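Local coordinates for Lmo2125 protein (Listeria monocytogenes serovar 1/2a, PDB 5TU0), which binds maltose and, as an extracellular solute-binding lipoprotein, probably delivers it to a membrane transporter for uptake, at residues A[135-141]-A[153-157]. The protein carries 2 engineered substitutions. Residues are numbered along the deposited sequence; the frame is centred on the assembly and turned at random.
Sequences LETLSKD and NTGFL
Ser139, just past the C-terminal end of helix 132-138, comes within 4.8 Å of Gly155, CA to CA, where the chain turns into strand 156-157. The join illustrates how an asparagine that closes an Asx turn before a strand can also bond to the turn at the end of a helix, within a periplasmic-binding-protein fold. The helix runs out through a type I turn from Leu138 to Asp141, while strand 156-157 pairs in parallel with strand 235-238 of the mixed sheet. Asn153 ties the two together by dividing its amide between them. Asn153 OD1 accepts from Gly155 N at 2.6 Å, closing the Asx turn. Asn153 ND2 reaches Asp141 O at 2.8 Å; the oxygen lies almost in the amide plane of Asn153, although ND2 sits well above the plane of the Asp141 carbonyl. With CG anti to the backbone N (chi1 -174°), the amide lies against the backbone of Ser139, whose OG donates back to Glu136 O at 2.6 Å. Gly155, lacking a side chain, lets the backbones come close, and the Leu138 CD2 methyl lies near its carbonyl oxygen. Farther along, helix and strand meet through apolar groups. Trp205 of helix 193-208 touches Leu135 and meets Phe156 edge-to-face. Leu135 makes a CH-pi contact with the Phe156 ring, its CD1 methyl standing 3.7 Å from the centroid and only 10° off the ring normal.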
loop_
_atom_site.group_PDB
_atom_site.type_symbol
_atom_site.label_atom_id
_atom_site.label_comp_id
_atom_site.label_asym_id
_atom_site.label_seq_id
_atom_site.Cartn_x
_atom_site.Cartn_y
_atom_site.Cartn_z
ATOM N N LEU A 135 -9.751 -21.513 0.751
ATOM C CA LEU A 135 -8.758 -21.394 1.815
ATOM C C LEU A 135 -9.185 -22.139 3.080
ATOM O O LEU A 135 -8.345 -22.742 3.748
ATOM C CB LEU A 135 -8.475 -19.932 2.168
ATOM C CG LEU A 135 -7.846 -19.060 1.088
ATOM C CD1 LEU A 135 -7.797 -17.607 1.554
ATOM C CD2 LEU A 135 -6.457 -19.567 0.694
ATOM N N GLU A 136 -10.475 -22.094 3.426
ATOM C CA GLU A 136 -10.962 -22.806 4.613
ATOM C C GLU A 136 -10.721 -24.323 4.452
ATOM O O GLU A 136 -10.307 -25.006 5.407
ATOM C CB GLU A 136 -12.447 -22.502 4.879
ATOM C CG GLU A 136 -12.699 -21.061 5.339
ATOM C CD GLU A 136 -14.166 -20.691 5.433
ATOM O OE1 GLU A 136 -15.027 -21.592 5.359
ATOM O OE2 GLU A 136 -14.468 -19.479 5.554
ATOM N N THR A 137 -10.965 -24.849 3.255
ATOM C CA THR A 137 -10.756 -26.285 3.012
ATOM C C THR A 137 -9.261 -26.617 3.018
ATOM O O THR A 137 -8.851 -27.676 3.505
ATOM C CB THR A 137 -11.408 -26.748 1.702
ATOM O OG1 THR A 137 -10.786 -26.101 0.584
ATOM C CG2 THR A 137 -12.887 -26.434 1.727
ATOM N N LEU A 138 -8.454 -25.703 2.487
ATOM C CA LEU A 138 -7.008 -25.860 2.488
ATOM C C LEU A 138 -6.499 -25.931 3.932
ATOM O O LEU A 138 -5.594 -26.726 4.244
ATOM C CB LEU A 138 -6.406 -24.669 1.749
ATOM C CG LEU A 138 -4.913 -24.544 1.527
ATOM C CD1 LEU A 138 -4.375 -25.743 0.762
ATOM C CD2 LEU A 138 -4.672 -23.249 0.763
ATOM N N SER A 139 -7.129 -25.168 4.831
ATOM C CA SER A 139 -6.726 -25.156 6.250
ATOM C C SER A 139 -7.073 -26.440 6.997
ATOM O O SER A 139 -6.764 -26.532 8.183
ATOM C CB SER A 139 -7.370 -24.004 7.039
ATOM O OG SER A 139 -8.721 -24.313 7.407
ATOM N N LYS A 140 -7.764 -27.366 6.326
ATOM C CA LYS A 140 -8.124 -28.677 6.892
ATOM C C LYS A 140 -7.326 -29.778 6.218
ATOM O O LYS A 140 -7.544 -30.940 6.496
ATOM C CB LYS A 140 -9.620 -28.963 6.725
ATOM C CG LYS A 140 -10.522 -27.995 7.476
ATOM C CD LYS A 140 -11.978 -28.210 7.091
ATOM C CE LYS A 140 -12.885 -27.142 7.681
ATOM N NZ LYS A 140 -14.262 -27.207 7.112
ATOM N N ASP A 141 -6.419 -29.410 5.311
ATOM C CA ASP A 141 -5.570 -30.384 4.645
ATOM C C ASP A 141 -4.431 -30.634 5.625
ATOM O O ASP A 141 -3.631 -29.741 5.903
ATOM C CB ASP A 141 -5.067 -29.820 3.309
ATOM C CG ASP A 141 -4.228 -30.806 2.522
ATOM O OD1 ASP A 141 -3.633 -31.737 3.106
ATOM O OD2 ASP A 141 -4.134 -30.621 1.288
ATOM N N ASN A 153 -3.204 -25.410 11.839
ATOM C CA ASN A 153 -2.811 -25.584 10.451
ATOM C C ASN A 153 -2.289 -24.274 9.872
ATOM O O ASN A 153 -2.757 -23.208 10.231
ATOM C CB ASN A 153 -4.057 -26.109 9.700
ATOM C CG ASN A 153 -3.777 -26.483 8.247
ATOM O OD1 ASN A 153 -3.667 -25.612 7.388
ATOM N ND2 ASN A 153 -3.735 -27.793 7.963
ATOM N N THR A 154 -1.299 -24.379 8.981
ATOM C CA THR A 154 -0.676 -23.222 8.348
ATOM C C THR A 154 -0.923 -23.181 6.846
ATOM O O THR A 154 -0.166 -22.522 6.121
ATOM C CB THR A 154 0.861 -23.202 8.613
ATOM O OG1 THR A 154 1.462 -24.431 8.147
ATOM C CG2 THR A 154 1.147 -23.024 10.101
ATOM N N GLY A 155 -1.973 -23.873 6.382
ATOM C CA GLY A 155 -2.326 -23.909 4.956
ATOM C C GLY A 155 -2.393 -22.510 4.372
ATOM O O GLY A 155 -1.788 -22.223 3.325
ATOM N N PHE A 156 -3.120 -21.649 5.069
ATOM C CA PHE A 156 -3.251 -20.233 4.712
ATOM C C PHE A 156 -2.901 -19.396 5.936
ATOM O O PHE A 156 -3.343 -19.717 7.049
ATOM C CB PHE A 156 -4.679 -19.911 4.260
ATOM C CG PHE A 156 -4.986 -18.437 4.239
ATOM C CD1 PHE A 156 -4.439 -17.623 3.274
ATOM C CD2 PHE A 156 -5.818 -17.864 5.198
ATOM C CE1 PHE A 156 -4.705 -16.254 3.258
ATOM C CE2 PHE A 156 -6.099 -16.498 5.178
ATOM C CZ PHE A 156 -5.541 -15.701 4.213
ATOM N N LEU A 157 -2.119 -18.327 5.735
ATOM C CA LEU A 157 -1.780 -17.416 6.829
ATOM C C LEU A 157 -1.928 -15.986 6.373
ATOM O O LEU A 157 -1.626 -15.675 5.224
ATOM C CB LEU A 157 -0.336 -17.609 7.291
ATOM C CG LEU A 157 0.079 -18.987 7.815
ATOM C CD1 LEU A 157 1.591 -19.046 7.992
ATOM C CD2 LEU A 157 -0.647 -19.320 9.108
#